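Long-range contact in malonate decarboxylase subunit alpha (Acinetobacter baumannii ATCC 17978, PDB 6MPR), which probably acts as the acyl-carrier-protein transferase component of malonate decarboxylase, moving malonyl and acetyl groups during the breakdown of malonate to acetate and carbon dioxide: residues C353-I365 / N393-A407. Sequence-based numbering, arbitrary orientation.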
loop_
_atom_site.group_PDB
_atom_site.type_symbol
_atom_site.label_atom_id
_atom_site.label_comp_id
_atom_site.label_asym_id
_atom_site.label_seq_id
_atom_site.Cartn_x
_atom_site.Cartn_y
_atom_site.Cartn_z
ATOM N N CYS A 353 6.302 -1.283 5.617
ATOM C CA CYS A 353 7.244 -0.180 5.531
ATOM C C CYS A 353 7.139 0.525 4.183
ATOM O O CYS A 353 7.173 1.754 4.120
ATOM C CB CYS A 353 8.655 -0.712 5.762
ATOM S SG CYS A 353 9.841 0.525 6.235
ATOM N N GLN A 354 7.023 -0.240 3.091
ATOM C CA GLN A 354 6.817 0.379 1.777
ATOM C C GLN A 354 5.504 1.151 1.724
ATOM O O GLN A 354 5.443 2.243 1.148
ATOM C CB GLN A 354 6.840 -0.687 0.687
ATOM C CG GLN A 354 8.228 -1.160 0.294
ATOM C CD GLN A 354 8.954 -0.155 -0.567
ATOM O OE1 GLN A 354 8.337 0.537 -1.377
ATOM N NE2 GLN A 354 10.268 -0.064 -0.400
ATOM N N LEU A 355 4.437 0.599 2.321
ATOM C CA LEU A 355 3.173 1.335 2.381
ATOM C C LEU A 355 3.344 2.669 3.106
ATOM O O LEU A 355 2.861 3.711 2.639
ATOM C CB LEU A 355 2.106 0.489 3.073
ATOM C CG LEU A 355 0.670 0.957 2.837
ATOM C CD1 LEU A 355 0.349 0.999 1.334
ATOM C CD2 LEU A 355 -0.295 0.046 3.583
ATOM N N ALA A 356 4.012 2.657 4.262
ATOM C CA ALA A 356 4.273 3.915 4.959
ATOM C C ALA A 356 5.143 4.834 4.119
ATOM O O ALA A 356 4.951 6.055 4.122
ATOM C CB ALA A 356 4.930 3.658 6.315
ATOM N N GLY A 357 6.110 4.266 3.398
ATOM C CA GLY A 357 6.942 5.087 2.536
ATOM C C GLY A 357 6.143 5.813 1.472
ATOM O O GLY A 357 6.528 6.897 1.030
ATOM N N GLN A 358 5.040 5.217 1.025
ATOM C CA GLN A 358 4.170 5.893 0.065
ATOM C C GLN A 358 3.265 6.921 0.747
ATOM O O GLN A 358 3.204 8.084 0.337
ATOM C CB GLN A 358 3.300 4.873 -0.678
ATOM C CG GLN A 358 2.222 5.606 -1.492
ATOM C CD GLN A 358 1.184 4.699 -2.123
ATOM O OE1 GLN A 358 0.196 5.189 -2.664
ATOM N NE2 GLN A 358 1.403 3.391 -2.073
ATOM N N TYR A 359 2.538 6.499 1.778
ATOM C CA TYR A 359 1.407 7.267 2.282
ATOM C C TYR A 359 1.711 8.118 3.502
ATOM O O TYR A 359 0.948 9.047 3.783
ATOM C CB TYR A 359 0.255 6.324 2.655
ATOM C CG TYR A 359 -0.784 6.128 1.593
ATOM C CD1 TYR A 359 -1.540 7.192 1.128
ATOM C CD2 TYR A 359 -1.043 4.875 1.082
ATOM C CE1 TYR A 359 -2.515 7.006 0.164
ATOM C CE2 TYR A 359 -2.018 4.682 0.128
ATOM C CZ TYR A 359 -2.749 5.754 -0.322
ATOM O OH TYR A 359 -3.719 5.563 -1.266
ATOM N N ALA A 360 2.762 7.811 4.261
ATOM C CA ALA A 360 2.934 8.401 5.581
ATOM C C ALA A 360 4.170 9.272 5.756
ATOM O O ALA A 360 4.264 9.957 6.781
ATOM C CB ALA A 360 2.960 7.301 6.656
ATOM N N VAL A 361 5.116 9.292 4.817
ATOM C CA VAL A 361 6.313 10.104 5.009
ATOM C C VAL A 361 6.307 11.304 4.061
ATOM O O VAL A 361 5.692 11.294 2.986
ATOM C CB VAL A 361 7.632 9.313 4.863
ATOM C CG1 VAL A 361 7.656 8.106 5.812
ATOM C CG2 VAL A 361 7.891 8.916 3.427
ATOM N N ASP A 362 7.030 12.349 4.479
ATOM C CA ASP A 362 7.081 13.602 3.727
ATOM C C ASP A 362 7.898 13.486 2.449
ATOM O O ASP A 362 7.663 14.238 1.497
ATOM C CB ASP A 362 7.727 14.714 4.566
ATOM C CG ASP A 362 6.853 15.217 5.679
ATOM O OD1 ASP A 362 5.613 15.048 5.632
ATOM O OD2 ASP A 362 7.425 15.844 6.601
ATOM N N LEU A 363 8.898 12.607 2.424
ATOM C CA LEU A 363 9.944 12.761 1.426
ATOM C C LEU A 363 10.587 11.418 1.094
ATOM O O LEU A 363 10.769 10.564 1.973
ATOM C CB LEU A 363 11.013 13.756 1.916
ATOM C CG LEU A 363 12.254 14.004 1.029
ATOM C CD1 LEU A 363 12.645 15.474 1.101
ATOM C CD2 LEU A 363 13.418 13.121 1.456
ATOM N N PHE A 364 10.910 11.247 -0.186
ATOM C CA PHE A 364 11.863 10.260 -0.656
ATOM C C PHE A 364 13.025 10.982 -1.328
ATOM O O PHE A 364 12.834 11.999 -2.003
ATOM C CB PHE A 364 11.215 9.273 -1.661
ATOM C CG PHE A 364 12.212 8.432 -2.405
ATOM C CD1 PHE A 364 12.902 7.422 -1.759
ATOM C CD2 PHE A 364 12.454 8.648 -3.752
ATOM C CE1 PHE A 364 13.811 6.641 -2.431
ATOM C CE2 PHE A 364 13.379 7.887 -4.430
ATOM C CZ PHE A 364 14.052 6.871 -3.775
ATOM N N ILE A 365 14.234 10.465 -1.132
ATOM C CA ILE A 365 15.421 10.978 -1.812
ATOM C C ILE A 365 16.287 9.790 -2.208
ATOM O O ILE A 365 16.538 8.898 -1.396
ATOM C CB ILE A 365 16.192 11.989 -0.923
ATOM C CG1 ILE A 365 17.453 12.518 -1.623
ATOM C CG2 ILE A 365 16.532 11.366 0.432
ATOM C CD1 ILE A 365 17.927 13.852 -1.029
ATOM N N ASN A 393 7.473 3.038 -5.973
ATOM C CA ASN A 393 6.505 3.266 -4.906
ATOM C C ASN A 393 6.936 4.415 -4.005
ATOM O O ASN A 393 6.099 5.182 -3.523
ATOM C CB ASN A 393 6.322 1.988 -4.092
ATOM C CG ASN A 393 5.385 2.184 -2.913
ATOM O OD1 ASN A 393 4.192 2.429 -3.097
ATOM N ND2 ASN A 393 5.928 2.097 -1.697
ATOM N N MET A 394 8.239 4.549 -3.781
ATOM C CA MET A 394 8.735 5.646 -2.963
ATOM C C MET A 394 8.797 6.957 -3.740
ATOM O O MET A 394 8.573 8.028 -3.153
ATOM C CB MET A 394 10.112 5.282 -2.413
ATOM C CG MET A 394 10.159 3.911 -1.757
ATOM S SD MET A 394 9.119 3.837 -0.276
ATOM C CE MET A 394 9.963 5.050 0.703
ATOM N N GLY A 395 9.085 6.894 -5.036
ATOM C CA GLY A 395 9.281 8.079 -5.849
ATOM C C GLY A 395 8.107 8.455 -6.734
ATOM O O GLY A 395 8.259 8.616 -7.950
ATOM N N HIS A 396 6.932 8.618 -6.134
ATOM C CA HIS A 396 5.808 9.209 -6.841
ATOM C C HIS A 396 4.962 10.005 -5.858
ATOM O O HIS A 396 5.036 9.821 -4.640
ATOM C CB HIS A 396 4.956 8.140 -7.547
ATOM C CG HIS A 396 4.096 7.342 -6.614
ATOM N ND1 HIS A 396 4.538 6.189 -6.000
ATOM C CD2 HIS A 396 2.823 7.529 -6.190
ATOM C CE1 HIS A 396 3.582 5.713 -5.220
ATOM N NE2 HIS A 396 2.525 6.497 -5.328
ATOM N N ASP A 397 4.178 10.920 -6.411
ATOM C CA ASP A 397 3.194 11.663 -5.647
ATOM C C ASP A 397 1.987 10.770 -5.385
ATOM O O ASP A 397 1.268 10.414 -6.328
ATOM C CB ASP A 397 2.775 12.919 -6.409
ATOM C CG ASP A 397 1.756 13.738 -5.642
ATOM O OD1 ASP A 397 1.809 13.725 -4.389
ATOM O OD2 ASP A 397 0.910 14.388 -6.291
ATOM N N PRO A 398 1.743 10.365 -4.130
ATOM C CA PRO A 398 0.617 9.461 -3.847
ATOM C C PRO A 398 -0.716 10.180 -3.967
ATOM O O PRO A 398 -1.082 10.957 -3.073
ATOM C CB PRO A 398 0.894 9.009 -2.403
ATOM C CG PRO A 398 1.643 10.191 -1.783
ATOM C CD PRO A 398 2.482 10.759 -2.915
ATOM N N ARG A 399 -1.457 9.940 -5.053
ATOM C CA ARG A 399 -2.663 10.706 -5.340
ATOM C C ARG A 399 -3.874 10.231 -4.539
ATOM O O ARG A 399 -4.944 10.844 -4.651
ATOM C CB ARG A 399 -2.945 10.672 -6.852
ATOM C CG ARG A 399 -1.843 11.345 -7.705
ATOM C CD ARG A 399 -1.917 12.886 -7.643
ATOM N NE ARG A 399 -0.804 13.563 -8.325
ATOM C CZ ARG A 399 -0.787 13.862 -9.619
ATOM N NH1 ARG A 399 -1.816 13.544 -10.392
ATOM N NH2 ARG A 399 0.260 14.484 -10.144
ATOM N N GLY A 400 -3.732 9.162 -3.755
ATOM C CA GLY A 400 -4.762 8.757 -2.822
ATOM C C GLY A 400 -4.591 9.391 -1.462
ATOM O O GLY A 400 -5.465 9.258 -0.601
ATOM N N ARG A 401 -3.493 10.117 -1.250
ATOM C CA ARG A 401 -3.216 10.729 0.043
ATOM C C ARG A 401 -4.066 11.978 0.274
ATOM O O ARG A 401 -4.214 12.830 -0.610
ATOM C CB ARG A 401 -1.734 11.092 0.163
ATOM C CG ARG A 401 -1.429 11.916 1.413
ATOM C CD ARG A 401 0.050 12.143 1.689
ATOM N NE ARG A 401 0.184 13.164 2.733
ATOM C CZ ARG A 401 1.280 13.396 3.436
ATOM N NH1 ARG A 401 2.379 12.672 3.242
ATOM N NH2 ARG A 401 1.270 14.358 4.341
ATOM N N ARG A 402 -4.619 12.086 1.482
ATOM C CA ARG A 402 -5.434 13.227 1.873
ATOM C C ARG A 402 -4.951 13.954 3.125
ATOM O O ARG A 402 -5.295 15.131 3.293
ATOM C CB ARG A 402 -6.890 12.785 2.081
ATOM C CG ARG A 402 -7.537 12.132 0.833
ATOM C CD ARG A 402 -7.744 13.181 -0.274
ATOM N NE ARG A 402 -8.401 12.614 -1.455
ATOM C CZ ARG A 402 -7.751 12.132 -2.506
ATOM N NH1 ARG A 402 -6.423 12.133 -2.538
ATOM N NH2 ARG A 402 -8.427 11.613 -3.510
ATOM N N HIS A 403 -4.157 13.321 3.998
ATOM C CA HIS A 403 -3.771 14.016 5.221
ATOM C C HIS A 403 -2.627 14.973 4.949
ATOM O O HIS A 403 -1.749 14.719 4.113
ATOM C CB HIS A 403 -3.396 13.050 6.365
ATOM C CG HIS A 403 -1.999 12.492 6.301
ATOM N ND1 HIS A 403 -1.635 11.476 5.435
ATOM C CD2 HIS A 403 -0.891 12.780 7.026
ATOM C CE1 HIS A 403 -0.359 11.176 5.620
ATOM N NE2 HIS A 403 0.118 11.955 6.576
ATOM N N ASP A 404 -2.652 16.086 5.675
ATOM C CA ASP A 404 -1.680 17.162 5.518
ATOM C C ASP A 404 -0.572 17.060 6.553
ATOM O O ASP A 404 -0.800 16.654 7.698
ATOM C CB ASP A 404 -2.353 18.530 5.650
ATOM C CG ASP A 404 -3.068 18.695 6.971
ATOM O OD1 ASP A 404 -4.008 17.926 7.248
ATOM O OD2 ASP A 404 -2.675 19.581 7.747
ATOM N N THR A 405 0.633 17.400 6.122
ATOM C CA THR A 405 1.775 17.707 6.967
ATOM C C THR A 405 2.386 18.954 6.351
ATOM O O THR A 405 2.102 19.271 5.189
ATOM C CB THR A 405 2.819 16.581 7.002
ATOM O OG1 THR A 405 3.337 16.390 5.681
ATOM C CG2 THR A 405 2.228 15.242 7.512
ATOM N N PRO A 406 3.228 19.686 7.099
ATOM C CA PRO A 406 3.763 20.957 6.560
ATOM C C PRO A 406 4.528 20.819 5.243
ATOM O O PRO A 406 4.308 21.629 4.333
ATOM C CB PRO A 406 4.662 21.462 7.700
ATOM C CG PRO A 406 4.020 20.900 8.955
ATOM C CD PRO A 406 3.549 19.521 8.533
ATOM N N ALA A 407 5.417 19.824 5.104
ATOM C CA ALA A 407 6.162 19.692 3.853
ATOM C C ALA A 407 5.227 19.390 2.686
ATOM O O ALA A 407 5.392 19.934 1.589
ATOM C CB ALA A 407 7.226 18.593 3.978
HETATM O O HOH W 1 3.390 10.509 1.523
HETATM O O HOH W 2 -1.781 7.069 -3.157
HETATM O O HOH W 3 -0.348 6.290 -5.460
HETATM O O HOH W 4 3.973 13.016 5.453
HETATM O O HOH W 5 2.484 11.519 7.968
HETATM O O HOH W 6 6.419 18.353 7.464
#
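Asn393 plants its amide on the last turns of helix 350-359, where ND2 bridges Gln354 O and Gln354 OE1, 2.9 Å from each. The Gln354 chain bends at chi2 (-76°), letting OE1 reach ND2; neither bond is straight, and ND2 meets Gln354 O from above the carbonyl plane, opposite Gln358 N. Next door, Met394 CB sits over one face of the Phe364 ring, a CH-pi contact 3.9 Å from its centroid. At the far end Thr405, N-cap of helix 406-410, donates OG1 to Asp362 OD1 on its syn side at 2.6 Å.

Between these ends the Gly400-Arg401 backbone lies at the Tyr359 ring edge. Arg401, CG anti to the backbone N (chi1 172°), extends away to grip His403 O side-on through NE and NH2, with His403 CE1 3.5 Å above the guanidinium centre. Loop 393-407 thus covers the connection from helix 350-359 into strand 363-366, which lies between parallel strands 265-268 and 429-433. Asn393 OD1 is hydrogen-bonded to Tyr359 OH of the second subunit, and His403 ND1 to Glu145 OE1 of that subunit. Buried Tyr359 O lacks a polar partner, but water 4 links Asp362 OD1 to Arg401 NH1, so the opposite charges probably steady each other.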